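Local coordinates for protein involved in catabolism of external DNA (Legionella pneumophila subsp. pneumophila, PDB 2OO3) that probably methylates N6 of a single adenine in 23S ribosomal RNA, using S-adenosyl-L-methionine as the methyl donor, at residues Pro68-Arg73 with Ser94-Tyr99; Ile87-Leu92 with Ser102-Ile107; Thr22-Leu27 with Ile107-Ser112. One frame throughout, in Å; residues are numbered along the deposited sequence.

Contact 1. Residues Pro68-Arg73 with Ser94-Tyr99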
loop_
_atom_site.group_PDB
_atom_site.type_symbol
_atom_site.label_atom_id
_atom_site.label_comp_id
_atom_site.label_asym_id
_atom_site.label_seq_id
_atom_site.Cartn_x
_atom_site.Cartn_y
_atom_site.Cartn_z
ATOM N N PRO A 68 7.714 -6.152 15.982
ATOM C CA PRO A 68 7.251 -5.515 17.247
ATOM C C PRO A 68 5.730 -5.318 17.308
ATOM O O PRO A 68 5.119 -5.398 18.383
ATOM C CB PRO A 68 7.946 -4.136 17.238
ATOM C CG PRO A 68 9.118 -4.293 16.272
ATOM C CD PRO A 68 8.646 -5.286 15.233
ATOM N N VAL A 69 5.130 -5.078 16.147
ATOM C CA VAL A 69 3.701 -4.823 16.048
ATOM C C VAL A 69 2.988 -6.148 16.308
ATOM O O VAL A 69 2.026 -6.210 17.121
ATOM C CB VAL A 69 3.334 -4.192 14.643
ATOM C CG1 VAL A 69 1.838 -4.117 14.441
ATOM C CG2 VAL A 69 3.914 -2.793 14.515
ATOM N N TRP A 70 3.473 -7.202 15.649
ATOM C CA TRP A 70 2.919 -8.536 15.783
ATOM C C TRP A 70 3.041 -9.079 17.204
ATOM O O TRP A 70 2.077 -9.614 17.755
ATOM C CB TRP A 70 3.627 -9.509 14.842
ATOM C CG TRP A 70 3.245 -10.992 15.024
ATOM C CD1 TRP A 70 4.040 -11.984 15.559
ATOM C CD2 TRP A 70 2.003 -11.637 14.643
ATOM N NE1 TRP A 70 3.366 -13.187 15.544
ATOM C CE2 TRP A 70 2.120 -13.007 14.993
ATOM C CE3 TRP A 70 0.804 -11.184 14.053
ATOM C CZ2 TRP A 70 1.099 -13.944 14.740
ATOM C CZ3 TRP A 70 -0.227 -12.114 13.816
ATOM C CH2 TRP A 70 -0.063 -13.482 14.166
ATOM N N LEU A 71 4.229 -8.953 17.780
ATOM C CA LEU A 71 4.445 -9.430 19.140
ATOM C C LEU A 71 3.499 -8.761 20.136
ATOM O O LEU A 71 3.051 -9.409 21.086
ATOM C CB LEU A 71 5.905 -9.212 19.560
ATOM C CG LEU A 71 6.886 -10.160 18.865
ATOM C CD1 LEU A 71 8.305 -9.845 19.250
ATOM C CD2 LEU A 71 6.569 -11.620 19.152
ATOM N N ASP A 72 3.199 -7.481 19.917
ATOM C CA ASP A 72 2.314 -6.727 20.811
ATOM C C ASP A 72 0.872 -6.654 20.342
ATOM O O ASP A 72 0.139 -5.742 20.744
ATOM C CB ASP A 72 2.828 -5.299 21.000
ATOM C CG ASP A 72 2.418 -4.705 22.337
ATOM O OD1 ASP A 72 2.262 -5.488 23.302
ATOM O OD2 ASP A 72 2.258 -3.469 22.420
ATOM N N ARG A 73 0.452 -7.611 19.516
ATOM C CA ARG A 73 -0.814 -7.481 18.801
ATOM C C ARG A 73 -2.056 -7.348 19.712
ATOM O O ARG A 73 -3.047 -6.714 19.326
ATOM C CB ARG A 73 -0.994 -8.617 17.789
ATOM C CG ARG A 73 -1.105 -9.995 18.377
ATOM C CD ARG A 73 -0.911 -11.053 17.289
ATOM N NE ARG A 73 -0.887 -12.415 17.819
ATOM C CZ ARG A 73 0.188 -13.031 18.303
ATOM N NH1 ARG A 73 1.360 -12.412 18.363
ATOM N NH2 ARG A 73 0.090 -14.280 18.748
ATOM N N SER A 94 1.953 -18.860 16.139
ATOM C CA SER A 94 2.178 -17.491 16.635
ATOM C C SER A 94 3.563 -16.985 16.291
ATOM O O SER A 94 3.875 -15.824 16.531
ATOM C CB SER A 94 1.974 -17.423 18.144
ATOM O OG SER A 94 2.871 -18.317 18.775
ATOM N N THR A 95 4.397 -17.866 15.739
ATOM C CA THR A 95 5.714 -17.472 15.248
ATOM C C THR A 95 5.617 -17.006 13.792
ATOM O O THR A 95 5.036 -17.684 12.939
ATOM C CB THR A 95 6.773 -18.620 15.367
ATOM O OG1 THR A 95 6.456 -19.458 16.494
ATOM C CG2 THR A 95 8.146 -18.018 15.570
ATOM N N LEU A 96 6.182 -15.838 13.519
ATOM C CA LEU A 96 6.101 -15.249 12.203
ATOM C C LEU A 96 7.017 -15.974 11.219
ATOM O O LEU A 96 8.250 -15.892 11.318
ATOM C CB LEU A 96 6.487 -13.783 12.320
ATOM C CG LEU A 96 5.707 -12.699 11.611
ATOM C CD1 LEU A 96 4.189 -12.825 11.832
ATOM C CD2 LEU A 96 6.228 -11.343 12.102
ATOM N N SER A 97 6.420 -16.697 10.280
ATOM C CA SER A 97 7.174 -17.439 9.289
ATOM C C SER A 97 6.985 -16.820 7.919
ATOM O O SER A 97 7.911 -16.851 7.115
ATOM C CB SER A 97 6.711 -18.904 9.206
ATOM O OG SER A 97 7.032 -19.602 10.406
ATOM N N TYR A 98 5.772 -16.293 7.688
ATOM C CA TYR A 98 5.366 -15.684 6.420
ATOM C C TYR A 98 4.826 -14.286 6.637
ATOM O O TYR A 98 4.118 -14.017 7.629
ATOM C CB TYR A 98 4.306 -16.549 5.706
ATOM C CG TYR A 98 4.945 -17.504 4.712
ATOM C CD1 TYR A 98 4.918 -17.240 3.343
ATOM C CD2 TYR A 98 5.648 -18.640 5.159
ATOM C CE1 TYR A 98 5.551 -18.136 2.419
ATOM C CE2 TYR A 98 6.282 -19.523 4.253
ATOM C CZ TYR A 98 6.224 -19.259 2.905
ATOM O OH TYR A 98 6.860 -20.122 2.020
ATOM N N TYR A 99 5.151 -13.397 5.714
ATOM C CA TYR A 99 4.475 -12.105 5.647
ATOM C C TYR A 99 3.683 -11.994 4.320
ATOM O O TYR A 99 4.238 -12.293 3.257
ATOM C CB TYR A 99 5.511 -10.953 5.778
ATOM C CG TYR A 99 4.859 -9.583 5.860
ATOM C CD1 TYR A 99 4.261 -9.159 7.036
ATOM C CD2 TYR A 99 4.800 -8.747 4.747
ATOM C CE1 TYR A 99 3.658 -7.915 7.119
ATOM C CE2 TYR A 99 4.163 -7.508 4.805
ATOM C CZ TYR A 99 3.612 -7.103 6.014
ATOM O OH TYR A 99 2.952 -5.920 6.099
#

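Contact 2. Residues Ile87-Leu92 with Ser102-Ile107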
loop_
_atom_site.group_PDB
_atom_site.type_symbol
_atom_site.label_atom_id
_atom_site.label_comp_id
_atom_site.label_asym_id
_atom_site.label_seq_id
_atom_site.Cartn_x
_atom_site.Cartn_y
_atom_site.Cartn_z
ATOM N N ILE A 87 -2.305 -11.574 8.816
ATOM C CA ILE A 87 -0.996 -12.083 9.215
ATOM C C ILE A 87 -1.170 -13.356 10.069
ATOM O O ILE A 87 -0.396 -14.320 9.948
ATOM C CB ILE A 87 -0.203 -11.004 9.966
ATOM C CG1 ILE A 87 0.121 -9.850 8.999
ATOM C CG2 ILE A 87 1.141 -11.537 10.530
ATOM C CD1 ILE A 87 0.275 -8.636 9.694
ATOM N N LYS A 88 -2.185 -13.341 10.925
ATOM C CA LYS A 88 -2.542 -14.540 11.707
ATOM C C LYS A 88 -2.883 -15.698 10.763
ATOM O O LYS A 88 -2.412 -16.820 10.963
ATOM C CB LYS A 88 -3.740 -14.227 12.612
ATOM C CG LYS A 88 -4.011 -15.298 13.675
ATOM C CD LYS A 88 -5.039 -14.784 14.747
ATOM C CE LYS A 88 -4.480 -13.665 15.641
ATOM N NZ LYS A 88 -5.559 -13.124 16.595
ATOM N N GLN A 89 -3.686 -15.416 9.732
ATOM C CA GLN A 89 -4.210 -16.443 8.830
ATOM C C GLN A 89 -3.118 -17.126 8.068
ATOM O O GLN A 89 -3.124 -18.348 7.938
ATOM C CB GLN A 89 -5.131 -15.817 7.787
ATOM C CG GLN A 89 -5.810 -16.857 6.891
ATOM C CD GLN A 89 -6.245 -16.253 5.608
ATOM O OE1 GLN A 89 -5.458 -16.108 4.699
ATOM N NE2 GLN A 89 -7.505 -15.854 5.536
ATOM N N ILE A 90 -2.194 -16.335 7.512
ATOM C CA ILE A 90 -1.145 -16.907 6.648
ATOM C C ILE A 90 -0.141 -17.791 7.449
ATOM O O ILE A 90 0.468 -18.724 6.900
ATOM C CB ILE A 90 -0.432 -15.782 5.795
ATOM C CG1 ILE A 90 0.369 -16.369 4.609
ATOM C CG2 ILE A 90 0.463 -14.934 6.649
ATOM C CD1 ILE A 90 0.788 -15.269 3.578
ATOM N N ASN A 91 0.026 -17.492 8.735
ATOM C CA ASN A 91 1.010 -18.155 9.560
ATOM C C ASN A 91 0.419 -19.335 10.316
ATOM O O ASN A 91 -0.693 -19.210 10.845
ATOM C CB ASN A 91 1.592 -17.165 10.561
ATOM C CG ASN A 91 2.658 -16.333 9.949
ATOM O OD1 ASN A 91 3.717 -16.856 9.651
ATOM N ND2 ASN A 91 2.381 -15.043 9.702
ATOM N N LEU A 92 1.156 -20.449 10.410
ATOM C CA LEU A 92 0.577 -21.669 11.010
ATOM C C LEU A 92 0.339 -21.527 12.502
ATOM O O LEU A 92 -0.658 -22.052 13.056
ATOM C CB LEU A 92 1.450 -22.904 10.740
ATOM C CG LEU A 92 1.477 -23.438 9.311
ATOM C CD1 LEU A 92 2.203 -24.812 9.255
ATOM C CD2 LEU A 92 0.072 -23.497 8.671
ATOM N N SER A 102 0.634 -7.329 -0.580
ATOM C CA SER A 102 -0.618 -6.625 -0.784
ATOM C C SER A 102 -1.709 -7.463 -1.480
ATOM O O SER A 102 -2.886 -7.410 -1.067
ATOM C CB SER A 102 -0.380 -5.253 -1.465
ATOM O OG SER A 102 0.083 -5.443 -2.785
ATOM N N PRO A 103 -1.349 -8.285 -2.484
ATOM C CA PRO A 103 -2.438 -9.105 -3.073
ATOM C C PRO A 103 -3.110 -10.068 -2.068
ATOM O O PRO A 103 -4.302 -10.270 -2.159
ATOM C CB PRO A 103 -1.696 -9.939 -4.144
ATOM C CG PRO A 103 -0.522 -9.140 -4.494
ATOM C CD PRO A 103 -0.062 -8.567 -3.168
ATOM N N TYR A 104 -2.339 -10.625 -1.128
ATOM C CA TYR A 104 -2.877 -11.511 -0.093
ATOM C C TYR A 104 -3.818 -10.760 0.854
ATOM O O TYR A 104 -4.879 -11.282 1.224
ATOM C CB TYR A 104 -1.728 -12.210 0.666
ATOM C CG TYR A 104 -2.175 -13.430 1.437
ATOM C CD1 TYR A 104 -2.063 -14.710 0.879
ATOM C CD2 TYR A 104 -2.674 -13.314 2.732
ATOM C CE1 TYR A 104 -2.507 -15.855 1.571
ATOM C CE2 TYR A 104 -3.080 -14.471 3.460
ATOM C CZ TYR A 104 -2.999 -15.719 2.857
ATOM O OH TYR A 104 -3.392 -16.841 3.545
ATOM N N PHE A 105 -3.488 -9.523 1.219
ATOM C CA PHE A 105 -4.475 -8.692 1.936
ATOM C C PHE A 105 -5.758 -8.462 1.118
ATOM O O PHE A 105 -6.897 -8.598 1.645
ATOM C CB PHE A 105 -3.838 -7.347 2.360
ATOM C CG PHE A 105 -2.765 -7.494 3.427
ATOM C CD1 PHE A 105 -3.118 -7.691 4.776
ATOM C CD2 PHE A 105 -1.424 -7.417 3.096
ATOM C CE1 PHE A 105 -2.119 -7.825 5.771
ATOM C CE2 PHE A 105 -0.415 -7.537 4.090
ATOM C CZ PHE A 105 -0.775 -7.752 5.415
ATOM N N ALA A 106 -5.609 -8.089 -0.151
ATOM C CA ALA A 106 -6.781 -7.741 -0.968
ATOM C C ALA A 106 -7.744 -8.927 -1.166
ATOM O O ALA A 106 -8.971 -8.803 -1.080
ATOM C CB ALA A 106 -6.334 -7.135 -2.318
ATOM N N ILE A 107 -7.174 -10.097 -1.417
ATOM C CA ILE A 107 -7.967 -11.291 -1.606
ATOM C C ILE A 107 -8.730 -11.615 -0.328
ATOM O O ILE A 107 -9.848 -12.104 -0.375
ATOM C CB ILE A 107 -7.064 -12.473 -2.076
ATOM C CG1 ILE A 107 -6.629 -12.247 -3.527
ATOM C CG2 ILE A 107 -7.832 -13.754 -2.033
ATOM C CD1 ILE A 107 -5.435 -13.183 -4.027
#

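Contact 3. Residues Thr22-Leu27 with Ile107-Ser112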
loop_
_atom_site.group_PDB
_atom_site.type_symbol
_atom_site.label_atom_id
_atom_site.label_comp_id
_atom_site.label_asym_id
_atom_site.label_seq_id
_atom_site.Cartn_x
_atom_site.Cartn_y
_atom_site.Cartn_z
ATOM N N THR A 22 -2.644 0.798 5.729
ATOM C CA THR A 22 -3.342 1.772 4.861
ATOM C C THR A 22 -4.241 1.056 3.860
ATOM O O THR A 22 -5.422 1.369 3.753
ATOM C CB THR A 22 -2.361 2.697 4.145
ATOM O OG1 THR A 22 -1.667 3.477 5.146
ATOM C CG2 THR A 22 -3.099 3.659 3.214
ATOM N N LEU A 23 -3.683 0.097 3.129
ATOM C CA LEU A 23 -4.482 -0.732 2.219
ATOM C C LEU A 23 -5.697 -1.356 2.931
ATOM O O LEU A 23 -6.813 -1.268 2.436
ATOM C CB LEU A 23 -3.591 -1.834 1.610
ATOM C CG LEU A 23 -4.281 -2.850 0.691
ATOM C CD1 LEU A 23 -5.022 -2.192 -0.497
ATOM C CD2 LEU A 23 -3.239 -3.886 0.173
ATOM N N THR A 24 -5.493 -1.972 4.100
ATOM C CA THR A 24 -6.611 -2.622 4.793
ATOM C C THR A 24 -7.740 -1.647 5.133
ATOM O O THR A 24 -8.918 -2.022 5.062
ATOM C CB THR A 24 -6.205 -3.458 6.042
ATOM O OG1 THR A 24 -5.831 -2.603 7.132
ATOM C CG2 THR A 24 -5.063 -4.469 5.722
ATOM N N ARG A 25 -7.389 -0.400 5.464
ATOM C CA ARG A 25 -8.400 0.598 5.872
ATOM C C ARG A 25 -9.157 1.039 4.624
ATOM O O ARG A 25 -10.392 1.210 4.653
ATOM C CB ARG A 25 -7.736 1.800 6.573
ATOM C CG ARG A 25 -6.960 1.399 7.847
ATOM C CD ARG A 25 -7.799 1.430 9.136
ATOM N NE ARG A 25 -9.228 1.130 9.028
ATOM C CZ ARG A 25 -9.807 -0.014 9.402
ATOM N NH1 ARG A 25 -9.113 -1.031 9.865
ATOM N NH2 ARG A 25 -11.101 -0.153 9.280
ATOM N N LEU A 26 -8.437 1.150 3.500
ATOM C CA LEU A 26 -9.076 1.535 2.236
ATOM C C LEU A 26 -10.051 0.453 1.782
ATOM O O LEU A 26 -11.162 0.766 1.369
ATOM C CB LEU A 26 -8.028 1.829 1.141
ATOM C CG LEU A 26 -7.139 3.060 1.458
ATOM C CD1 LEU A 26 -6.075 3.162 0.394
ATOM C CD2 LEU A 26 -8.000 4.375 1.512
ATOM N N LEU A 27 -9.637 -0.808 1.893
ATOM C CA LEU A 27 -10.470 -1.960 1.509
ATOM C C LEU A 27 -11.708 -2.085 2.394
ATOM O O LEU A 27 -12.814 -2.276 1.892
ATOM C CB LEU A 27 -9.663 -3.256 1.548
ATOM C CG LEU A 27 -8.575 -3.373 0.444
ATOM C CD1 LEU A 27 -7.707 -4.560 0.784
ATOM C CD2 LEU A 27 -9.144 -3.523 -0.945
ATOM N N ILE A 107 -7.174 -10.097 -1.417
ATOM C CA ILE A 107 -7.967 -11.291 -1.606
ATOM C C ILE A 107 -8.730 -11.615 -0.328
ATOM O O ILE A 107 -9.848 -12.104 -0.375
ATOM C CB ILE A 107 -7.064 -12.473 -2.076
ATOM C CG1 ILE A 107 -6.629 -12.247 -3.527
ATOM C CG2 ILE A 107 -7.832 -13.754 -2.033
ATOM C CD1 ILE A 107 -5.435 -13.183 -4.027
ATOM N N ASN A 108 -8.151 -11.295 0.823
ATOM C CA ASN A 108 -8.862 -11.534 2.073
ATOM C C ASN A 108 -10.032 -10.603 2.325
ATOM O O ASN A 108 -11.079 -11.055 2.782
ATOM C CB ASN A 108 -7.911 -11.544 3.282
ATOM C CG ASN A 108 -7.417 -12.932 3.587
ATOM O OD1 ASN A 108 -8.097 -13.717 4.271
ATOM N ND2 ASN A 108 -6.268 -13.281 3.020
ATOM N N GLN A 109 -9.878 -9.320 2.030
ATOM C CA GLN A 109 -10.935 -8.363 2.312
ATOM C C GLN A 109 -11.982 -8.108 1.213
ATOM O O GLN A 109 -13.099 -7.622 1.498
ATOM C CB GLN A 109 -10.286 -7.048 2.687
ATOM C CG GLN A 109 -9.968 -6.959 4.184
ATOM C CD GLN A 109 -9.293 -5.664 4.474
ATOM O OE1 GLN A 109 -8.160 -5.469 4.070
ATOM N NE2 GLN A 109 -10.005 -4.739 5.088
ATOM N N LEU A 110 -11.621 -8.384 -0.029
ATOM C CA LEU A 110 -12.532 -8.159 -1.142
ATOM C C LEU A 110 -13.592 -9.250 -1.226
ATOM O O LEU A 110 -13.521 -10.232 -0.478
ATOM C CB LEU A 110 -11.757 -7.994 -2.461
ATOM C CG LEU A 110 -11.021 -6.638 -2.544
ATOM C CD1 LEU A 110 -10.181 -6.564 -3.815
ATOM C CD2 LEU A 110 -11.994 -5.496 -2.536
ATOM N N ARG A 111 -14.577 -9.064 -2.117
ATOM C CA ARG A 111 -15.739 -9.954 -2.179
ATOM C C ARG A 111 -15.782 -10.716 -3.504
ATOM O O ARG A 111 -15.098 -10.351 -4.467
ATOM C CB ARG A 111 -17.013 -9.118 -1.983
ATOM C CG ARG A 111 -16.900 -8.328 -0.712
ATOM C CD ARG A 111 -17.537 -6.991 -0.749
ATOM N NE ARG A 111 -17.198 -6.151 -1.902
ATOM C CZ ARG A 111 -17.924 -5.086 -2.224
ATOM N NH1 ARG A 111 -18.966 -4.785 -1.453
ATOM N NH2 ARG A 111 -17.644 -4.340 -3.291
ATOM N N SER A 112 -16.606 -11.759 -3.563
ATOM C CA SER A 112 -16.747 -12.527 -4.791
ATOM C C SER A 112 -17.187 -11.673 -5.955
ATOM O O SER A 112 -16.844 -11.988 -7.102
ATOM C CB SER A 112 -17.733 -13.687 -4.603
ATOM O OG SER A 112 -18.955 -13.213 -4.069
#

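Contact 1. Residues Pro68-Arg73 with Ser94-Tyr99
The indole of Trp-70, on the last turn of helix 66-71, is met by Ser-94 at its edge and by Leu-96 on one face. Both partners belong to the loop that leads into the short strand 98-100. At the edge, Trp-70 NE1 donates to the backbone oxygen Ser-94 O over 2.9 Å, with an N-H...O angle of 163°. The acceptor lies almost in the indole plane, while seen from the carbonyl the donor stands well above the plane of the peptide. Over the face, Leu-96 CD1 sits 3.6 Å from the centroid of the five-membered ring and 2° off its normal, a centred CH-pi contact; Leu-96 CD2 spreads toward CG and CD1 of the same ring. A chi1 of 173° sets CG opposite the backbone N and sends the indole out toward the loop.

The opposite face of the indole is covered from within Pro-68 to Arg-73 by Arg-73, whose NH1 lies 3.5 Å above the ring plane, offset toward the rim. NH1 also donates to Trp-70 O at 3.0 Å, and the backbone N of Arg-73 reaches the same oxygen from the other side of its plane. Two donors thus grip the carbonyl where the helix ends. Arg-73 NH2 passes 3.7 Å from Ser-94 CB, which brings the arginine to the loop as well.

Ile-84 and Ile-87 of helix 81-90 also touch the tryptophan, and Leu-96 rests on Ile-66. The loop entering strand 98-100 is thereby joined to helices 66-71 and 81-90. With both indole faces covered and the N-H paired, the ring's rotation should be fixed; the guanidinium, its bond to Trp-70 O lying in its own plane, stacks over Trp-70 CZ2 and may gain some electrostatic benefit there.

Contact 2. Residues Ile87-Leu92 with Ser102-Ile107
Ile-90 and Tyr-104 carry this helix-helix packing, in which the C-terminal turn of helix 81-90 meets the first turns of helix 102-109. The latter belongs to the beta-alpha-beta crossover between strands 38-41 and 115-119 of a Rossmann-like, class I methyltransferase fold.

The apolar part is centred on the tyrosine ring. Ile-90 CD1 stands 3.7 Å from the ring centroid and 5° off the normal, a CH-pi contact over the middle of the face, while Ile-90 CB approaches Tyr-104 CE2 to 3.8 Å at the hydroxyl end. CG1 of Ile-90 lies anti to the backbone N (chi1 -164°), which carries the longer branch out over the ring. Alongside, Ile-87 CG1 comes within 4.2 Å of Phe-105 CZ. The phenyl group of Phe-105 in turn meets the rings of Tyr-83 and of His-20, predicted to bind S-adenosyl-L-methionine, placing this packing next to the predicted cofactor site.

The polar part lies on the side of exposed Gln-89, whose extended chain crosses the end of the tyrosine with its amide plane 74° from the ring. Gln-89 NE2 turns to Asn-108 OD1 one turn further along helix 102-109. Its other amide atom, OE1, accepts from Tyr-104 OH at a modelled 2.5 Å, a very short hydrogen bond whose exact length is doubtful.

Contact 3. Residues Thr22-Leu27 with Ile107-Ser112
This is a buried helix-to-helix contact, made by Thr-24 and Leu-27 of helix 14-30 with Gln-109, the last residue of helix 102-109, and Leu-110 just after it. Both helices pack on one face of the central sheet: Leu-27 and Leu-110 rest on Tyr-39 of strand 38-41, and Leu-27 also touches Leu-162 of strand 161-165.

Gln-109 is the polar link. Extended beyond CG, its chain crosses to the neighbouring helix, where NE2 donates to the backbone oxygen Thr-24 O over 2.9 Å with an N-H...O angle of 166°. The bond runs near the amide plane of the glutamine, and the donor is tilted 15° from the carbonyl plane. Gln-109 OE1 is thereby turned in among carbon atoms, 3.4 Å from Thr-24 CB and equally close to Leu-27 CD1. The hydroxyl of Thr-24 is engaged elsewhere, OG1 bonding to Ile-21 O within its own helix.

Nearer the sheet the contact is apolar: Leu-27 CD2 meets Leu-110 CD2 at 3.8 Å, the two side chains crossing at about a right angle. Leu-27 CB faces the amide carbon of Gln-109 and so bridges the polar and apolar halves.

NE2 thus has a nearly straight bond to a helix carbonyl, whereas burying OE1 without a partner in the model should carry a polar cost, set against that bond and the leucine packing.

Overall arrangement
The three contacts form a row from the outer helices to the central sheet. Centres of contacts 1 and 2 lie about 12 Å apart, those of 2 and 3 about 11 Å, and those of 1 and 3, which do not touch, about 20 Å. Contacts 1 and 2 alternate along the chain and touch: Asn-91 bonds to Ser-97 and Tyr-98, and Ile-87 packs on Trp-70 and Leu-96. Contacts 2 and 3 share Ile-107 and helix 102-109; both earlier contacts are nested in the loop closed by contact 3. The helical region between strands 38-41 and 115-119 is thus tied, through helix 102-109, to helix 14-30, which carries His-20 of the predicted cofactor site.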